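Local coordinates for protein probable intron-encoded endonuclease 1 (Wickerhamomyces canadensis, PDB 6X1J) that cleaves DNA as a homing endonuclease of the LAGLIDADG family and takes part in the homing of its mitochondrial 21S rRNA gene intron, at residues G46-K51 with F59-E64; D79-S84 with Q105-K110. All blocks are in the same frame, centred on the assembly; numbering follows the deposited sequence. Where two conformers were deposited one is given.

Both contacts are buried and face the bound DNA, but they lie at different depths. Contact 1 is close to the centre of the chain and pairs two strands of a four-stranded antiparallel sheet. Contact 2 is farther out and joins two loops, one after helix 68-77 and one after strand 98-105. They meet directly: segment 59-64 runs beside segment 105-110, with backbone bonds pairing L61 with T106 and F59 with H109. Contact 1 combines strand bonds, base and phosphate contacts and potassium binding. Contact 2 rests on one backbone bond, aromatic packing and bridging waters, and meets the DNA along its sugar-phosphate backbone.

Contact 1. Residues G46-K51 with F59-E64; sequences GDVYIK and FLLQFE. With K (potassium ion), chain D; K (potassium ion), chain E; nucleotides of chain B.
In K51, CG lies opposite the backbone N (chi1 -180°), and the side chain stays extended up to CE. Q62 has CG beside its backbone N (chi1 -56°) and is extended beyond it. The two side chains therefore cross on the DNA side of the strands, with CD of K51 3.2 Å from OE1 of Q62. A bend at the last torsion of K51 brings NZ to 2.7 Å from N7 of DG17 of chain B. NZ hydrogen-bonds N7 of a different guanine. Q62 NE2 gives O6 of DG17 of chain B a weak hydrogen bond of 3.3 Å. The Y49 ring runs alongside Q62, ring and amide planes 62° apart. Y49 OH donates to OP2 of the same nucleotide at 2.6 Å. One nucleotide is thus held at both phosphate and base.

Strands 49-51 and 60-65 form a beta hairpin at one side of the DNA-binding sheet of this LAGLIDADG domain. Y49-Q62 and K51-L60 are antiparallel hydrogen-bonded pairs, and K51 N to L60 O is the shortest bond at 2.9 Å. I50-L61 is a non-hydrogen-bonded pair. On its face, away from the DNA, I50 CG1 packs 3.5 Å from F59 CD2 and also touches L61. V48 CG2 meets F63 CD1 at 3.8 Å. Helices 34-45 and 68-77 cover this apolar side.

G46 follows directly on helix 34-45. Its O binds one potassium ion with D148, while both carboxylate oxygens of D47 bind the other with D147 O and DA14 OP1 of chain B. In other LAGLIDADG enzymes acidic residues at these helix ends bind the catalytic divalent metals; here the site holds potassium. W65 NE1 hydrogen-bonds D47 OD2. Beyond the last paired residues, a water 2.7 Å from D47 O bridges it to E64 O.

Contact 2. Residues D79-S84 with Q105-K110; sequences DEYVIS and QTFEHK. With nucleotides of chain C.
The backbones of Y81 and F107 meet through one hydrogen bond, F107 N to Y81 O at 2.9 Å, with the donor almost in line with the C=O (177°). Y81 closes a short 3-10 turn, and V82 and T106 are the nearest pair of CA atoms. F107 CG sits between its backbone N and carbonyl carbon (chi1 48°). This folds the ring back under the turn. Y81 O then lies 3.5 Å above one face of the ring, towards its rim, and Y81 CA makes a CH-pi contact with it. I83 comes in at the edge of the F107 ring, CD1 to CD2 3.8 Å.

Y81 and H109 form a T-shaped pair with planes at 86°. The edge of Y81 points at the imidazole face, and CE1 sits over its centre. In H109, ND1 accepts from A111 N and NE2 is bonded to K26 O. T106 OG1 is bonded to F107 O at 2.8 Å and to L61 N on strand 60-65.

Two waters join S84 to Q105. One also lies within hydrogen-bonding distance of OP2 of DC8 of chain C. S84 OG donates to OP1 of the same nucleotide at 2.5 Å, and E108 N to OP2 of DA7 of chain C at 3.0 Å. Bonds to successive phosphates from a hydroxyl and a backbone N-H, with a water as bridge, are consistent with docking on the DNA backbone rather than reading of bases.

Contact 1. Residues G46-K51 with F59-E64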
# COMPACT_ATOMS: atom_id res chain seq x y z
N GLY A 46 2.51 -1.45 -2.64
CA GLY A 46 1.20 -1.65 -3.26
C GLY A 46 0.66 -0.47 -4.06
O GLY A 46 1.29 -0.07 -5.06
N ASP A 47 -0.52 0.04 -3.66
CA ASP A 47 -1.44 0.86 -4.50
C ASP A 47 -1.28 2.38 -4.26
O ASP A 47 -1.90 3.17 -5.01
CB ASP A 47 -2.86 0.40 -4.19
CG ASP A 47 -3.18 -0.97 -4.78
OD1 ASP A 47 -2.57 -1.34 -5.81
OD2 ASP A 47 -3.95 -1.69 -4.17
N VAL A 48 -0.47 2.81 -3.28
CA VAL A 48 -0.43 4.24 -2.92
C VAL A 48 0.63 4.99 -3.76
O VAL A 48 1.72 4.41 -4.10
CB VAL A 48 -0.24 4.39 -1.41
CG1 VAL A 48 0.09 5.81 -1.06
CG2 VAL A 48 -1.49 3.96 -0.66
N TYR A 49 0.27 6.20 -4.15
CA TYR A 49 1.12 7.25 -4.76
C TYR A 49 1.67 8.10 -3.61
O TYR A 49 0.86 8.75 -2.89
CB TYR A 49 0.29 8.05 -5.76
CG TYR A 49 1.00 9.12 -6.54
CD1 TYR A 49 2.37 9.30 -6.50
CD2 TYR A 49 0.26 9.94 -7.37
CE1 TYR A 49 2.99 10.27 -7.28
CE2 TYR A 49 0.87 10.92 -8.14
CZ TYR A 49 2.24 11.09 -8.10
OH TYR A 49 2.82 12.06 -8.86
N ILE A 50 2.97 7.96 -3.34
CA ILE A 50 3.67 8.87 -2.38
C ILE A 50 4.42 9.92 -3.21
O ILE A 50 5.44 9.59 -3.92
CB ILE A 50 4.52 8.13 -1.33
CG1 ILE A 50 5.15 9.12 -0.35
CG2 ILE A 50 5.53 7.18 -1.97
CD1 ILE A 50 5.53 8.48 0.97
N LYS A 51 3.83 11.12 -3.16
CA LYS A 51 3.94 12.19 -4.19
C LYS A 51 4.66 13.41 -3.61
O LYS A 51 4.22 13.95 -2.58
CB LYS A 51 2.53 12.57 -4.66
CG LYS A 51 2.43 13.65 -5.73
CD LYS A 51 1.01 14.14 -5.85
CE LYS A 51 0.81 15.28 -6.81
NZ LYS A 51 0.88 14.82 -8.21
N PHE A 59 6.06 15.55 1.12
CA PHE A 59 5.29 14.42 0.52
C PHE A 59 3.86 14.47 1.03
O PHE A 59 3.62 14.95 2.15
CB PHE A 59 5.90 13.07 0.85
CG PHE A 59 7.11 12.76 0.01
CD1 PHE A 59 8.35 13.25 0.35
CD2 PHE A 59 6.98 12.02 -1.15
CE1 PHE A 59 9.46 12.96 -0.43
CE2 PHE A 59 8.09 11.73 -1.93
CZ PHE A 59 9.32 12.20 -1.57
N LEU A 60 2.95 14.02 0.17
CA LEU A 60 1.58 13.62 0.54
C LEU A 60 1.33 12.25 -0.09
O LEU A 60 2.19 11.77 -0.88
CB LEU A 60 0.57 14.65 0.01
CG LEU A 60 0.34 14.70 -1.50
CD1 LEU A 60 -1.14 14.82 -1.83
CD2 LEU A 60 1.09 15.84 -2.14
N LEU A 61 0.17 11.69 0.24
CA LEU A 61 -0.38 10.43 -0.30
C LEU A 61 -1.65 10.73 -1.09
O LEU A 61 -2.56 11.41 -0.53
CB LEU A 61 -0.68 9.49 0.88
CG LEU A 61 0.43 9.34 1.90
CD1 LEU A 61 0.01 8.43 3.05
CD2 LEU A 61 1.71 8.83 1.25
N GLN A 62 -1.73 10.23 -2.32
CA GLN A 62 -3.01 10.11 -3.07
C GLN A 62 -3.43 8.64 -3.09
O GLN A 62 -2.58 7.79 -3.52
CB GLN A 62 -2.91 10.65 -4.49
CG GLN A 62 -2.45 12.10 -4.52
CD GLN A 62 -2.56 12.73 -5.89
OE1 GLN A 62 -2.21 13.88 -6.06
NE2 GLN A 62 -3.05 12.00 -6.87
N PHE A 63 -4.67 8.38 -2.63
CA PHE A 63 -5.31 7.05 -2.49
C PHE A 63 -6.34 6.87 -3.62
O PHE A 63 -7.09 7.83 -3.91
CB PHE A 63 -6.02 6.94 -1.15
CG PHE A 63 -5.17 7.19 0.08
CD1 PHE A 63 -4.25 6.26 0.52
CD2 PHE A 63 -5.34 8.34 0.84
CE1 PHE A 63 -3.52 6.47 1.67
CE2 PHE A 63 -4.61 8.55 2.00
CZ PHE A 63 -3.70 7.61 2.42
N GLU A 64 -6.35 5.69 -4.26
CA GLU A 64 -7.42 5.33 -5.23
C GLU A 64 -7.62 3.82 -5.18
O GLU A 64 -6.64 3.10 -5.49
CB GLU A 64 -7.10 5.83 -6.64
CG GLU A 64 -8.22 5.56 -7.63
CD GLU A 64 -8.19 6.43 -8.87
OE1 GLU A 64 -7.16 7.07 -9.10
OE2 GLU A 64 -9.21 6.47 -9.60
K K D . -4.34 -3.62 -6.39
K K E . 2.34 -1.35 -7.14
P DG B 17 5.18 11.12 -11.44
OP1 DG B 17 6.50 10.81 -12.01
OP2 DG B 17 5.04 11.52 -10.03
O5' DG B 17 4.47 12.27 -12.28
C5' DG B 17 4.13 12.16 -13.68
C4' DG B 17 3.18 13.26 -14.06
O4' DG B 17 1.82 13.05 -13.57
C3' DG B 17 3.60 14.65 -13.55
O3' DG B 17 3.46 15.65 -14.57
C2' DG B 17 2.60 14.94 -12.44
C1' DG B 17 1.36 14.27 -13.00
N9 DG B 17 0.34 13.99 -12.00
C8 DG B 17 0.55 13.46 -10.75
N7 DG B 17 -0.54 13.36 -10.04
C5 DG B 17 -1.53 13.89 -10.86
C6 DG B 17 -2.91 14.07 -10.62
O6 DG B 17 -3.57 13.78 -9.61
N1 DG B 17 -3.55 14.66 -11.71
C2 DG B 17 -2.93 15.02 -12.89
N2 DG B 17 -3.73 15.56 -13.83
N3 DG B 17 -1.64 14.85 -13.12
C4 DG B 17 -1.00 14.30 -12.07
P DA B 14 -7.52 -1.47 -7.01
OP1 DA B 14 -6.63 -2.36 -6.20
OP2 DA B 14 -8.92 -1.36 -6.46
O5' DA B 14 -6.93 -0.02 -7.32
C5' DA B 14 -5.56 0.37 -7.08
C4' DA B 14 -4.70 0.07 -8.29
O4' DA B 14 -5.35 0.55 -9.51
C3' DA B 14 -3.30 0.67 -8.30
O3' DA B 14 -2.54 -0.28 -9.05
C2' DA B 14 -3.47 1.90 -9.17
C1' DA B 14 -4.47 1.41 -10.21
N9 DA B 14 -5.27 2.41 -10.89
C8 DA B 14 -6.49 2.91 -10.51
N7 DA B 14 -6.98 3.80 -11.33
C5 DA B 14 -6.01 3.91 -12.32
C6 DA B 14 -5.92 4.69 -13.47
N6 DA B 14 -6.87 5.53 -13.87
N1 DA B 14 -4.81 4.57 -14.24
C2 DA B 14 -3.86 3.73 -13.84
N3 DA B 14 -3.83 2.93 -12.78
C4 DA B 14 -4.95 3.07 -12.05
O HOH W 1 -4.20 3.94 -3.26
O HOH W 2 -4.07 3.95 -6.43
O HOH W 3 -6.31 -4.89 -7.54
O HOH W 4 -4.79 -3.56 -9.67
O HOH W 5 3.29 1.27 -7.84
O HOH W 6 1.45 -3.08 -9.37
O HOH W 7 4.50 -3.25 -8.49

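Contact 2. Residues D79-S84 with Q105-K110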
# COMPACT_ATOMS: atom_id res chain seq x y z
N ASP A 79 -5.92 8.98 9.74
CA ASP A 79 -7.08 9.90 9.99
C ASP A 79 -6.64 11.38 10.07
O ASP A 79 -7.12 12.22 9.23
CB ASP A 79 -7.81 9.45 11.26
CG ASP A 79 -9.19 10.08 11.33
OD1 ASP A 79 -9.86 10.11 10.25
OD2 ASP A 79 -9.53 10.59 12.42
N GLU A 80 -5.70 11.69 10.98
CA GLU A 80 -5.14 13.06 11.20
C GLU A 80 -4.86 13.78 9.88
O GLU A 80 -4.94 14.99 9.88
CB GLU A 80 -3.71 13.07 11.75
CG GLU A 80 -3.48 12.30 13.02
CD GLU A 80 -3.26 10.82 12.89
OE1 GLU A 80 -2.12 10.36 13.04
OE2 GLU A 80 -4.24 10.13 12.69
N TYR A 81 -4.33 13.08 8.88
CA TYR A 81 -3.63 13.70 7.72
C TYR A 81 -4.62 13.92 6.58
O TYR A 81 -4.19 14.49 5.55
CB TYR A 81 -2.42 12.86 7.26
CG TYR A 81 -1.34 12.71 8.30
CD1 TYR A 81 -0.37 13.68 8.46
CD2 TYR A 81 -1.29 11.60 9.14
CE1 TYR A 81 0.63 13.57 9.41
CE2 TYR A 81 -0.32 11.49 10.12
CZ TYR A 81 0.64 12.48 10.26
OH TYR A 81 1.60 12.40 11.22
N VAL A 82 -5.86 13.44 6.76
CA VAL A 82 -6.94 13.37 5.72
C VAL A 82 -8.15 14.20 6.17
O VAL A 82 -8.86 13.75 7.12
CB VAL A 82 -7.40 11.93 5.44
CG1 VAL A 82 -8.38 11.92 4.27
CG2 VAL A 82 -6.23 10.99 5.17
N ILE A 83 -8.39 15.32 5.50
CA ILE A 83 -9.38 16.36 5.92
C ILE A 83 -10.77 15.92 5.43
O ILE A 83 -11.70 15.97 6.23
CB ILE A 83 -8.95 17.74 5.34
CG1 ILE A 83 -7.77 18.32 6.12
CG2 ILE A 83 -10.11 18.72 5.26
CD1 ILE A 83 -7.21 19.58 5.52
N SER A 84 -10.87 15.52 4.16
CA SER A 84 -12.13 15.22 3.43
C SER A 84 -12.31 13.71 3.29
O SER A 84 -11.34 12.95 3.12
CB SER A 84 -12.17 15.87 2.05
OG SER A 84 -12.09 17.29 2.14
N GLN A 105 -7.03 11.89 -0.25
CA GLN A 105 -5.67 12.48 -0.23
C GLN A 105 -5.29 12.83 1.21
O GLN A 105 -6.19 13.29 1.97
CB GLN A 105 -5.63 13.78 -1.06
CG GLN A 105 -5.88 13.58 -2.55
CD GLN A 105 -7.34 13.35 -2.92
OE1 GLN A 105 -8.27 13.77 -2.22
NE2 GLN A 105 -7.53 12.67 -4.04
N THR A 106 -4.02 12.67 1.58
CA THR A 106 -3.50 13.38 2.78
C THR A 106 -3.19 14.78 2.27
O THR A 106 -3.05 14.93 1.04
CB THR A 106 -2.22 12.81 3.38
OG1 THR A 106 -1.19 13.10 2.43
CG2 THR A 106 -2.32 11.32 3.64
N PHE A 107 -3.06 15.75 3.17
CA PHE A 107 -2.33 17.00 2.85
C PHE A 107 -0.82 16.69 2.82
O PHE A 107 -0.40 15.67 3.35
CB PHE A 107 -2.72 18.13 3.81
CG PHE A 107 -2.71 17.80 5.29
CD1 PHE A 107 -1.53 17.45 5.92
CD2 PHE A 107 -3.85 17.94 6.05
CE1 PHE A 107 -1.51 17.16 7.27
CE2 PHE A 107 -3.84 17.68 7.41
CZ PHE A 107 -2.67 17.26 8.02
N GLU A 108 -0.01 17.60 2.26
CA GLU A 108 1.48 17.61 2.42
C GLU A 108 1.82 17.65 3.91
O GLU A 108 1.15 18.36 4.66
CB GLU A 108 2.09 18.80 1.71
CG GLU A 108 1.80 18.80 0.22
CD GLU A 108 2.31 20.03 -0.49
OE1 GLU A 108 3.09 20.80 0.16
OE2 GLU A 108 1.93 20.23 -1.68
N HIS A 109 2.83 16.91 4.32
CA HIS A 109 3.33 16.91 5.72
C HIS A 109 4.68 16.20 5.75
O HIS A 109 4.79 15.10 5.18
CB HIS A 109 2.35 16.27 6.69
CG HIS A 109 2.62 16.61 8.12
ND1 HIS A 109 3.71 16.13 8.80
CD2 HIS A 109 1.91 17.33 9.02
CE1 HIS A 109 3.66 16.53 10.06
NE2 HIS A 109 2.57 17.26 10.23
N LYS A 110 5.62 16.84 6.46
CA LYS A 110 7.01 16.43 6.73
C LYS A 110 7.07 14.98 7.24
O LYS A 110 8.04 14.32 6.96
CB LYS A 110 7.58 17.42 7.76
CG LYS A 110 9.03 17.24 8.16
CD LYS A 110 9.48 18.23 9.24
CE LYS A 110 10.86 18.81 8.98
NZ LYS A 110 10.86 19.70 7.79
P DA C 7 -2.08 21.22 1.68
OP1 DA C 7 -1.80 21.79 3.03
OP2 DA C 7 -1.17 20.13 1.14
O5' DA C 7 -3.60 20.74 1.65
C5' DA C 7 -4.62 21.38 2.44
C4' DA C 7 -5.92 21.34 1.68
O4' DA C 7 -5.76 22.05 0.44
C3' DA C 7 -6.43 19.94 1.31
O3' DA C 7 -7.81 19.82 1.72
C2' DA C 7 -6.07 19.82 -0.16
C1' DA C 7 -6.12 21.25 -0.68
N9 DA C 7 -5.15 21.54 -1.74
C8 DA C 7 -3.82 21.21 -1.70
N7 DA C 7 -3.16 21.58 -2.77
C5 DA C 7 -4.12 22.20 -3.56
C6 DA C 7 -4.05 22.83 -4.82
N6 DA C 7 -2.92 22.92 -5.52
N1 DA C 7 -5.19 23.34 -5.34
C2 DA C 7 -6.31 23.25 -4.61
N3 DA C 7 -6.50 22.70 -3.41
C4 DA C 7 -5.35 22.19 -2.93
P DC C 8 -8.75 18.60 1.24
OP1 DC C 8 -9.92 18.56 2.14
OP2 DC C 8 -7.93 17.38 1.08
O5' DC C 8 -9.04 18.97 -0.27
C5' DC C 8 -10.16 19.77 -0.54
C4' DC C 8 -10.31 19.95 -2.02
O4' DC C 8 -9.04 20.24 -2.65
C3' DC C 8 -10.88 18.74 -2.76
O3' DC C 8 -11.97 19.12 -3.58
C2' DC C 8 -9.74 18.26 -3.64
C1' DC C 8 -9.02 19.56 -3.89
N1 DC C 8 -7.63 19.44 -4.33
C2 DC C 8 -7.26 20.00 -5.55
O2 DC C 8 -8.12 20.56 -6.25
N3 DC C 8 -5.98 19.88 -5.97
C4 DC C 8 -5.09 19.24 -5.21
N4 DC C 8 -3.84 19.17 -5.66
C5 DC C 8 -5.44 18.67 -3.95
C6 DC C 8 -6.71 18.79 -3.55
O HOH W 8 -9.68 12.86 0.87
O HOH W 9 -8.62 14.98 2.44